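Local coordinates for protein SAM-dependent methyltransferase (PDB 5EPE) that binds S-adenosyl-L-homocysteine in a Rossmann-like fold and probably transfers methyl groups from S-adenosylmethionine to an acceptor that is not known, at residues A[109-119]-A[135-143]; A[43-51]-A[66-75]. All coordinates share one frame; numbering follows the deposited sequence.

Contact 1. Residues A[109-119]-A[135-143]. With SAH (S-adenosyl-L-homocysteine), chain B.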
loop_
_atom_site.group_PDB
_atom_site.type_symbol
_atom_site.label_atom_id
_atom_site.label_comp_id
_atom_site.label_asym_id
_atom_site.label_seq_id
_atom_site.Cartn_x
_atom_site.Cartn_y
_atom_site.Cartn_z
ATOM N N CYS A 109 -7.426 -32.807 26.280
ATOM C CA CYS A 109 -8.236 -31.703 26.749
ATOM C C CYS A 109 -8.590 -30.866 25.480
ATOM O O CYS A 109 -7.746 -30.148 24.928
ATOM C CB CYS A 109 -7.486 -30.861 27.766
ATOM S SG CYS A 109 -8.499 -29.489 28.440
ATOM N N VAL A 110 -9.837 -30.978 25.049
ATOM C CA VAL A 110 -10.274 -30.401 23.810
ATOM C C VAL A 110 -11.096 -29.135 24.094
ATOM O O VAL A 110 -12.302 -29.162 24.239
ATOM C CB VAL A 110 -11.000 -31.444 22.979
ATOM C CG1 VAL A 110 -11.413 -30.880 21.591
ATOM C CG2 VAL A 110 -10.079 -32.644 22.759
ATOM N N GLY A 111 -10.389 -28.048 24.208
ATOM C CA GLY A 111 -10.974 -26.713 24.438
ATOM C C GLY A 111 -11.377 -26.458 25.876
ATOM O O GLY A 111 -12.454 -25.898 26.132
ATOM N N ALA A 112 -10.602 -26.938 26.836
ATOM C CA ALA A 112 -10.885 -26.663 28.242
ATOM C C ALA A 112 -9.610 -26.445 29.039
ATOM O O ALA A 112 -9.551 -26.745 30.213
ATOM C CB ALA A 112 -11.733 -27.752 28.836
ATOM N N SER A 113 -8.602 -25.827 28.438
ATOM C CA SER A 113 -7.265 -25.792 29.066
ATOM C C SER A 113 -7.135 -24.812 30.267
ATOM O O SER A 113 -6.130 -24.829 30.945
ATOM C CB SER A 113 -6.191 -25.519 28.016
ATOM O OG SER A 113 -6.460 -24.299 27.323
ATOM N N TRP A 114 -8.137 -23.967 30.532
ATOM C CA TRP A 114 -8.157 -23.179 31.778
ATOM C C TRP A 114 -8.203 -24.072 33.036
ATOM O O TRP A 114 -7.900 -23.621 34.118
ATOM C CB TRP A 114 -9.336 -22.199 31.791
ATOM C CG TRP A 114 -10.632 -22.888 31.637
ATOM C CD1 TRP A 114 -11.326 -23.581 32.605
ATOM C CD2 TRP A 114 -11.382 -23.044 30.409
ATOM N NE1 TRP A 114 -12.491 -24.103 32.060
ATOM C CE2 TRP A 114 -12.555 -23.793 30.724
ATOM C CE3 TRP A 114 -11.179 -22.624 29.092
ATOM C CZ2 TRP A 114 -13.509 -24.144 29.760
ATOM C CZ3 TRP A 114 -12.148 -22.956 28.122
ATOM C CH2 TRP A 114 -13.294 -23.700 28.462
ATOM N N ILE A 115 -8.618 -25.326 32.885
ATOM C CA ILE A 115 -8.573 -26.340 33.936
ATOM C C ILE A 115 -7.224 -26.404 34.653
ATOM O O ILE A 115 -7.173 -26.586 35.873
ATOM C CB ILE A 115 -8.999 -27.674 33.268
ATOM C CG1 ILE A 115 -10.514 -27.792 33.361
ATOM C CG2 ILE A 115 -8.274 -28.891 33.733
ATOM C CD1 ILE A 115 -11.089 -28.765 32.373
ATOM N N ALA A 116 -6.123 -26.245 33.936
ATOM C CA ALA A 116 -4.834 -26.252 34.568
ATOM C C ALA A 116 -4.116 -24.991 34.248
ATOM O O ALA A 116 -2.897 -24.969 34.228
ATOM C CB ALA A 116 -4.030 -27.449 34.127
ATOM N N GLY A 117 -4.870 -23.927 34.038
ATOM C CA GLY A 117 -4.313 -22.601 33.924
ATOM C C GLY A 117 -3.619 -22.331 32.632
ATOM O O GLY A 117 -2.721 -21.500 32.594
ATOM N N GLY A 118 -4.000 -23.030 31.564
ATOM C CA GLY A 118 -3.509 -22.734 30.256
ATOM C C GLY A 118 -2.954 -23.968 29.574
ATOM O O GLY A 118 -2.982 -25.065 30.104
ATOM N N VAL A 119 -2.506 -23.773 28.356
ATOM C CA VAL A 119 -2.024 -24.851 27.505
ATOM C C VAL A 119 -0.884 -25.629 28.145
ATOM O O VAL A 119 -1.000 -26.813 28.339
ATOM C CB VAL A 119 -1.610 -24.322 26.136
ATOM C CG1 VAL A 119 -0.958 -25.432 25.306
ATOM C CG2 VAL A 119 -2.835 -23.756 25.406
ATOM N N ILE A 135 -0.111 -40.333 23.362
ATOM C CA ILE A 135 -0.349 -39.053 22.695
ATOM C C ILE A 135 -1.160 -38.127 23.584
ATOM O O ILE A 135 -2.147 -38.564 24.199
ATOM C CB ILE A 135 -1.101 -39.289 21.377
ATOM C CG1 ILE A 135 -0.144 -39.973 20.379
ATOM C CG2 ILE A 135 -1.634 -37.995 20.771
ATOM C CD1 ILE A 135 -0.818 -40.538 19.129
ATOM N N ILE A 136 -0.780 -36.850 23.611
ATOM C CA ILE A 136 -1.565 -35.808 24.280
ATOM C C ILE A 136 -2.308 -35.026 23.166
ATOM O O ILE A 136 -1.688 -34.681 22.138
ATOM C CB ILE A 136 -0.665 -34.857 25.109
ATOM C CG1 ILE A 136 -0.055 -35.653 26.274
ATOM C CG2 ILE A 136 -1.416 -33.598 25.544
ATOM C CD1 ILE A 136 1.068 -34.987 27.063
ATOM N N LEU A 137 -3.594 -34.777 23.396
ATOM C CA LEU A 137 -4.466 -34.011 22.476
ATOM C C LEU A 137 -4.882 -32.714 23.105
ATOM O O LEU A 137 -5.424 -32.718 24.206
ATOM C CB LEU A 137 -5.747 -34.743 22.133
ATOM C CG LEU A 137 -5.734 -36.012 21.382
ATOM C CD1 LEU A 137 -7.182 -36.381 21.005
ATOM C CD2 LEU A 137 -4.914 -35.867 20.104
HETATM N N MSE A 138 -4.610 -31.621 22.401
HETATM C CA MSE A 138 -5.011 -30.270 22.837
HETATM C C MSE A 138 -5.835 -29.630 21.746
HETATM O O MSE A 138 -5.388 -29.530 20.605
HETATM C CB MSE A 138 -3.762 -29.413 23.073
HETATM C CG MSE A 138 -2.859 -29.938 24.220
HETATM SE SE MSE A 138 -3.810 -29.915 25.975
HETATM C CE MSE A 138 -3.928 -28.003 26.162
ATOM N N GLY A 139 -7.032 -29.185 22.092
ATOM C CA GLY A 139 -7.958 -28.516 21.187
ATOM C C GLY A 139 -7.880 -27.025 21.575
ATOM O O GLY A 139 -8.194 -26.645 22.714
ATOM N N GLU A 140 -7.424 -26.185 20.633
ATOM C CA GLU A 140 -7.077 -24.798 20.964
ATOM C C GLU A 140 -7.292 -23.837 19.787
ATOM O O GLU A 140 -7.057 -24.226 18.629
ATOM C CB GLU A 140 -5.596 -24.694 21.399
ATOM C CG GLU A 140 -5.228 -25.356 22.734
ATOM C CD GLU A 140 -5.847 -24.615 23.894
ATOM O OE1 GLU A 140 -6.167 -25.283 24.915
ATOM O OE2 GLU A 140 -5.971 -23.360 23.811
ATOM N N PRO A 141 -7.654 -22.569 20.111
ATOM C CA PRO A 141 -7.657 -21.504 19.121
ATOM C C PRO A 141 -6.311 -20.925 18.766
ATOM O O PRO A 141 -5.295 -21.052 19.500
ATOM C CB PRO A 141 -8.605 -20.437 19.725
ATOM C CG PRO A 141 -8.579 -20.701 21.211
ATOM C CD PRO A 141 -8.020 -22.076 21.450
ATOM N N PHE A 142 -6.273 -20.334 17.573
ATOM C CA PHE A 142 -5.097 -19.649 17.059
ATOM C C PHE A 142 -5.589 -18.613 16.053
ATOM O O PHE A 142 -6.785 -18.636 15.707
ATOM C CB PHE A 142 -4.080 -20.667 16.491
ATOM C CG PHE A 142 -4.585 -21.450 15.334
ATOM C CD1 PHE A 142 -4.475 -20.984 14.054
ATOM C CD2 PHE A 142 -5.249 -22.653 15.538
ATOM C CE1 PHE A 142 -4.996 -21.670 12.988
ATOM C CE2 PHE A 142 -5.744 -23.381 14.450
ATOM C CZ PHE A 142 -5.642 -22.877 13.175
ATOM N N TRP A 143 -4.740 -17.691 15.585
ATOM C CA TRP A 143 -5.162 -16.752 14.531
ATOM C C TRP A 143 -5.079 -17.401 13.142
ATOM O O TRP A 143 -4.037 -17.843 12.706
ATOM C CB TRP A 143 -4.331 -15.456 14.552
ATOM C CG TRP A 143 -4.499 -14.639 15.779
ATOM C CD1 TRP A 143 -3.482 -14.206 16.639
ATOM C CD2 TRP A 143 -5.722 -14.139 16.353
ATOM N NE1 TRP A 143 -4.020 -13.442 17.664
ATOM C CE2 TRP A 143 -5.376 -13.396 17.515
ATOM C CE3 TRP A 143 -7.070 -14.187 15.973
ATOM C CZ2 TRP A 143 -6.345 -12.796 18.343
ATOM C CZ3 TRP A 143 -8.037 -13.554 16.805
ATOM C CH2 TRP A 143 -7.659 -12.900 17.968
HETATM N N SAH B . -14.391 -31.327 24.720
HETATM C CA SAH B . -15.875 -31.065 24.604
HETATM C CB SAH B . -16.262 -29.838 25.407
HETATM C CG SAH B . -15.589 -28.502 25.043
HETATM S SD SAH B . -16.392 -27.092 25.763
HETATM C C SAH B . -16.336 -30.920 23.171
HETATM O O SAH B . -15.510 -30.621 22.288
HETATM O OXT SAH B . -17.532 -31.085 22.851
HETATM C "C5'" SAH B . -15.608 -26.846 27.383
HETATM C "C4'" SAH B . -16.112 -27.885 28.389
HETATM O "O4'" SAH B . -15.364 -27.783 29.609
HETATM C "C3'" SAH B . -17.598 -27.739 28.764
HETATM O "O3'" SAH B . -18.247 -28.996 28.498
HETATM C "C2'" SAH B . -17.610 -27.418 30.261
HETATM O "O2'" SAH B . -18.667 -28.061 30.957
HETATM C "C1'" SAH B . -16.298 -28.019 30.688
HETATM N N9 SAH B . -15.630 -27.526 31.903
HETATM C C8 SAH B . -15.429 -26.221 32.263
HETATM N N7 SAH B . -14.726 -26.144 33.371
HETATM C C5 SAH B . -14.463 -27.471 33.729
HETATM C C6 SAH B . -13.774 -28.061 34.822
HETATM N N6 SAH B . -13.191 -27.294 35.771
HETATM N N1 SAH B . -13.673 -29.412 34.895
HETATM C C2 SAH B . -14.268 -30.156 33.932
HETATM N N3 SAH B . -14.962 -29.696 32.872
HETATM C C4 SAH B . -15.016 -28.325 32.820
HETATM O O HOH W 1 -7.718 -27.445 25.642
#
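Two groups grip OE1 of Glu140: the hydroxyl of Ser113, whose OG lies 2.6 Å from Glu140 OE1, and an ordered water. The serine comes in on the syn side of the carboxylate, 16° out of its plane. Its OG sits between its own backbone N and carbonyl carbon (chi1 57°), a rotation that aims the hydroxyl at the strand. The water is also hydrogen-bonded to Cys109 O and accepts from Ala112 N, tying the acid to the loop that leaves strand 104-110. Val119 and Glu140 run alongside in opposing senses, with Val119 CG2 3.5 Å from Glu140 CD.

These bonds lie where strand 104-110 ends beside strand 134-143, its parallel neighbour in the Rossmann-like sheet. Cys109 N donates to Leu137 O at 2.9 Å, and Gly139 N returns a bond to Cys109 O. Gly139 has to lack a side chain, because a CB would run into Val110 CG1. The selenomethionine Met138 bends at chi2 and chi3, bringing CE 3.8 Å from Ser113 CB and 4.0 Å from Val119 CG1, while helix 119-127 lends Thr122 to the same cluster. With an alanine at Glu140, the Ser113 hydroxyl would probably lose its acceptor and the water one of its anchors, leaving that hydroxyl able to turn and a gap beside Val119.

The strand end and loop also serve the ligand: Val110 O accepts from the amino N of SAH at 3.0 Å, and Trp114 places its ring edge by the adenine. A buried acid bonded to the loop implies a pocket wall shaped by second-shell hydrogen bonds as well as by direct ligand contacts.

Contact 2. Residues A[43-51]-A[66-75]. With SAH (S-adenosyl-L-homocysteine), chain B.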
loop_
_atom_site.group_PDB
_atom_site.type_symbol
_atom_site.label_atom_id
_atom_site.label_comp_id
_atom_site.label_asym_id
_atom_site.label_seq_id
_atom_site.Cartn_x
_atom_site.Cartn_y
_atom_site.Cartn_z
ATOM N N LEU A 43 -10.500 -34.763 29.522
ATOM C CA LEU A 43 -10.828 -33.758 30.546
ATOM C C LEU A 43 -11.599 -32.571 29.932
ATOM O O LEU A 43 -11.080 -31.848 29.066
ATOM C CB LEU A 43 -9.566 -33.231 31.193
ATOM C CG LEU A 43 -8.692 -34.301 31.847
ATOM C CD1 LEU A 43 -7.566 -33.657 32.628
ATOM C CD2 LEU A 43 -9.510 -35.196 32.779
ATOM N N GLY A 44 -12.808 -32.340 30.435
ATOM C CA GLY A 44 -13.736 -31.387 29.839
ATOM C C GLY A 44 -14.403 -32.005 28.638
ATOM O O GLY A 44 -14.399 -31.423 27.522
ATOM N N SER A 45 -14.996 -33.184 28.867
ATOM C CA SER A 45 -15.483 -34.039 27.802
ATOM C C SER A 45 -16.835 -33.640 27.147
ATOM O O SER A 45 -17.281 -34.314 26.215
ATOM C CB SER A 45 -15.497 -35.492 28.258
ATOM O OG SER A 45 -16.225 -35.637 29.437
ATOM N N GLY A 46 -17.458 -32.569 27.621
ATOM C CA GLY A 46 -18.663 -32.041 27.014
ATOM C C GLY A 46 -19.763 -33.069 27.070
ATOM O O GLY A 46 -20.036 -33.638 28.160
ATOM N N SER A 47 -20.374 -33.310 25.913
ATOM C CA SER A 47 -21.491 -34.238 25.778
ATOM C C SER A 47 -21.014 -35.634 25.319
ATOM O O SER A 47 -21.820 -36.454 24.860
ATOM C CB SER A 47 -22.606 -33.632 24.908
ATOM O OG SER A 47 -23.198 -32.502 25.559
ATOM N N GLY A 48 -19.700 -35.868 25.451
ATOM C CA GLY A 48 -19.083 -37.170 25.285
ATOM C C GLY A 48 -19.017 -37.628 23.864
ATOM O O GLY A 48 -18.802 -38.806 23.621
ATOM N N GLU A 49 -19.146 -36.707 22.904
ATOM C CA GLU A 49 -19.257 -37.143 21.526
ATOM C C GLU A 49 -17.954 -37.815 21.045
ATOM O O GLU A 49 -17.995 -38.834 20.310
ATOM C CB GLU A 49 -19.677 -36.012 20.606
ATOM C CG GLU A 49 -20.012 -36.479 19.194
ATOM C CD GLU A 49 -21.338 -37.251 19.056
ATOM O OE1 GLU A 49 -22.079 -37.428 20.056
ATOM O OE2 GLU A 49 -21.659 -37.664 17.887
HETATM N N MSE A 50 -16.821 -37.260 21.445
HETATM C CA MSE A 50 -15.539 -37.825 21.053
HETATM C C MSE A 50 -15.363 -39.242 21.593
HETATM O O MSE A 50 -15.118 -40.155 20.837
HETATM C CB MSE A 50 -14.405 -36.917 21.566
HETATM C CG MSE A 50 -13.112 -37.453 21.006
HETATM SE SE MSE A 50 -11.674 -36.135 21.509
HETATM C CE MSE A 50 -11.235 -36.831 23.200
ATOM N N LEU A 51 -15.481 -39.417 22.898
ATOM C CA LEU A 51 -15.421 -40.776 23.459
ATOM C C LEU A 51 -16.461 -41.748 22.893
ATOM O O LEU A 51 -16.091 -42.863 22.553
ATOM C CB LEU A 51 -15.506 -40.762 24.986
ATOM C CG LEU A 51 -14.264 -40.193 25.643
ATOM C CD1 LEU A 51 -14.490 -40.052 27.137
ATOM C CD2 LEU A 51 -13.028 -41.059 25.409
ATOM N N ASP A 66 -16.512 -33.984 33.149
ATOM C CA ASP A 66 -17.055 -32.698 32.778
ATOM C C ASP A 66 -17.795 -32.062 33.942
ATOM O O ASP A 66 -18.507 -32.748 34.718
ATOM C CB ASP A 66 -17.964 -32.766 31.551
ATOM C CG ASP A 66 -18.136 -31.381 30.876
ATOM O OD1 ASP A 66 -17.289 -31.039 30.009
ATOM O OD2 ASP A 66 -19.108 -30.611 31.217
ATOM N N LEU A 67 -17.628 -30.742 34.047
ATOM C CA LEU A 67 -18.254 -29.961 35.112
ATOM C C LEU A 67 -19.768 -29.734 34.913
ATOM O O LEU A 67 -20.495 -29.432 35.883
ATOM C CB LEU A 67 -17.556 -28.594 35.203
ATOM C CG LEU A 67 -17.852 -27.688 36.378
ATOM C CD1 LEU A 67 -17.615 -28.451 37.665
ATOM C CD2 LEU A 67 -17.009 -26.416 36.319
ATOM N N SER A 68 -20.249 -29.821 33.677
ATOM C CA SER A 68 -21.682 -29.595 33.411
ATOM C C SER A 68 -22.512 -30.846 33.746
ATOM O O SER A 68 -22.244 -31.964 33.255
ATOM C CB SER A 68 -21.910 -29.256 31.926
ATOM O OG SER A 68 -23.311 -29.230 31.655
ATOM N N GLN A 69 -23.559 -30.654 34.529
ATOM C CA GLN A 69 -24.447 -31.747 34.865
ATOM C C GLN A 69 -25.245 -32.166 33.652
ATOM O O GLN A 69 -25.350 -33.351 33.332
ATOM C CB GLN A 69 -25.387 -31.339 36.006
ATOM C CG GLN A 69 -26.037 -32.551 36.635
ATOM C CD GLN A 69 -26.913 -32.213 37.848
ATOM O OE1 GLN A 69 -26.483 -31.515 38.778
ATOM N NE2 GLN A 69 -28.135 -32.722 37.847
ATOM N N LEU A 70 -25.779 -31.167 32.961
ATOM C CA LEU A 70 -26.520 -31.396 31.706
ATOM C C LEU A 70 -25.686 -32.200 30.695
ATOM O O LEU A 70 -26.131 -33.252 30.214
ATOM C CB LEU A 70 -26.987 -30.064 31.093
ATOM C CG LEU A 70 -27.744 -30.216 29.746
ATOM C CD1 LEU A 70 -28.987 -31.095 29.906
ATOM C CD2 LEU A 70 -28.110 -28.865 29.157
ATOM N N PHE A 71 -24.485 -31.711 30.396
ATOM C CA PHE A 71 -23.675 -32.343 29.348
ATOM C C PHE A 71 -23.224 -33.758 29.772
ATOM O O PHE A 71 -23.163 -34.670 28.955
ATOM C CB PHE A 71 -22.445 -31.507 28.941
ATOM C CG PHE A 71 -22.732 -30.079 28.484
ATOM C CD1 PHE A 71 -23.993 -29.667 28.014
ATOM C CD2 PHE A 71 -21.687 -29.135 28.493
ATOM C CE1 PHE A 71 -24.220 -28.353 27.619
ATOM C CE2 PHE A 71 -21.910 -27.815 28.077
ATOM C CZ PHE A 71 -23.187 -27.428 27.660
ATOM N N THR A 72 -22.946 -33.959 31.053
ATOM C CA THR A 72 -22.698 -35.302 31.583
ATOM C C THR A 72 -23.895 -36.258 31.336
ATOM O O THR A 72 -23.706 -37.395 30.876
ATOM C CB THR A 72 -22.297 -35.288 33.077
ATOM O OG1 THR A 72 -21.042 -34.605 33.241
ATOM C CG2 THR A 72 -22.133 -36.716 33.589
ATOM N N GLU A 73 -25.089 -35.784 31.619
ATOM C CA GLU A 73 -26.300 -36.589 31.382
ATOM C C GLU A 73 -26.469 -36.923 29.906
ATOM O O GLU A 73 -26.810 -38.067 29.561
ATOM C CB GLU A 73 -27.529 -35.869 31.899
ATOM C CG GLU A 73 -27.553 -35.777 33.418
ATOM C CD GLU A 73 -28.619 -34.804 33.948
ATOM O OE1 GLU A 73 -29.241 -34.042 33.148
ATOM O OE2 GLU A 73 -28.832 -34.795 35.187
ATOM N N GLN A 74 -26.133 -35.961 29.029
ATOM C CA GLN A 74 -26.215 -36.186 27.591
ATOM C C GLN A 74 -25.204 -37.208 27.159
ATOM O O GLN A 74 -25.503 -38.078 26.338
ATOM C CB GLN A 74 -26.007 -34.862 26.814
ATOM C CG GLN A 74 -27.157 -33.853 27.074
ATOM C CD GLN A 74 -26.977 -32.523 26.388
ATOM O OE1 GLN A 74 -25.870 -32.178 25.899
ATOM N NE2 GLN A 74 -28.080 -31.760 26.301
ATOM N N ALA A 75 -24.007 -37.127 27.732
ATOM C CA ALA A 75 -22.937 -38.073 27.380
ATOM C C ALA A 75 -23.354 -39.510 27.713
ATOM O O ALA A 75 -23.184 -40.423 26.907
ATOM C CB ALA A 75 -21.660 -37.720 28.128
HETATM N N SAH B . -14.391 -31.327 24.720
HETATM C CA SAH B . -15.875 -31.065 24.604
HETATM C CB SAH B . -16.262 -29.838 25.407
HETATM C CG SAH B . -15.589 -28.502 25.043
HETATM S SD SAH B . -16.392 -27.092 25.763
HETATM C C SAH B . -16.336 -30.920 23.171
HETATM O O SAH B . -15.510 -30.621 22.288
HETATM O OXT SAH B . -17.532 -31.085 22.851
HETATM C "C5'" SAH B . -15.608 -26.846 27.383
HETATM C "C4'" SAH B . -16.112 -27.885 28.389
HETATM O "O4'" SAH B . -15.364 -27.783 29.609
HETATM C "C3'" SAH B . -17.598 -27.739 28.764
HETATM O "O3'" SAH B . -18.247 -28.996 28.498
HETATM C "C2'" SAH B . -17.610 -27.418 30.261
HETATM O "O2'" SAH B . -18.667 -28.061 30.957
HETATM C "C1'" SAH B . -16.298 -28.019 30.688
HETATM N N9 SAH B . -15.630 -27.526 31.903
HETATM C C8 SAH B . -15.429 -26.221 32.263
HETATM N N7 SAH B . -14.726 -26.144 33.371
HETATM C C5 SAH B . -14.463 -27.471 33.729
HETATM C C6 SAH B . -13.774 -28.061 34.822
HETATM N N6 SAH B . -13.191 -27.294 35.771
HETATM N N1 SAH B . -13.673 -29.412 34.895
HETATM C C2 SAH B . -14.268 -30.156 33.932
HETATM N N3 SAH B . -14.962 -29.696 32.872
HETATM C C4 SAH B . -15.016 -28.325 32.820
#
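Gly46 N donates to Asp66 OD1 at 2.8 Å, joining the glycine-rich loop after the first strand of a Rossmann-like methyltransferase to the acidic residue that ends the second, a classic pairing in this fold. The amide comes from above the carboxylate, 58° out of its plane. Asp66 itself carries CG anti to the backbone N (chi1 -160°), which swings the carboxylate over to the ribose: OD2 takes the O2' hydroxyl of SAH at 2.6 Å and OD1 takes O3'. Ser68 N holds OD2 on its anti side, forming an Asx turn, so each oxygen has a ribose hydroxyl and a backbone amide as donors and the group is likely to be fixed in its rotation.

Glycines make the loop's close approach possible. At Gly46 a CB would strike CA of SAH, and at Gly48 it would meet Ala75 CB. The type II' turn from Ser45 to Gly48 delivers Ser47 to helix 69-82. Its OG, turned beside its own backbone N (chi1 -66°), is thereby brought to Gln74 OE1, to which it donates in the plane of that carbonyl. His17 is a second partner of this hydroxyl and also stacks on the Phe71 ring.

Phe71 sets its CB 3.3 Å from Gly46 O, then turns the ring away from the loop so that its edge, at CD2, lies 3.4 Å from SAH O3'. Toward the rim of one ring face lies OG of Ser68, the N-cap residue of the helix, which accepts from Phe71 N at a nearly straight 173°. Farther along the helix, Ala75 CA approaches Ser47 O to 3.2 Å in a CA-H...O contact.

Overall arrangement
Contact 2 and contact 1 follow one another along the chain, their centres about 16 Å apart, and SAH bridges them. Strands 39-43 and 104-110 are neighbours in the sheet, so the strand ends and the helix that follows the first pack together: Cys109 SG lies 3.6 Å from Leu43 O, and Val110 CG2 packs 4.0 Å from Met50 SE. The amino group of SAH is shared, with one carbonyl from each contact accepting from it. Asp66 holds the ribose hydroxyls, while Leu67 from contact 2 and Trp114 and Ile115 from contact 1 border the adenine. Asp94, Ala95, His17 and Asn18 also bond to SAH. The pair illustrates how neighbouring strand ends of a Rossmann-like sheet build one cofactor site.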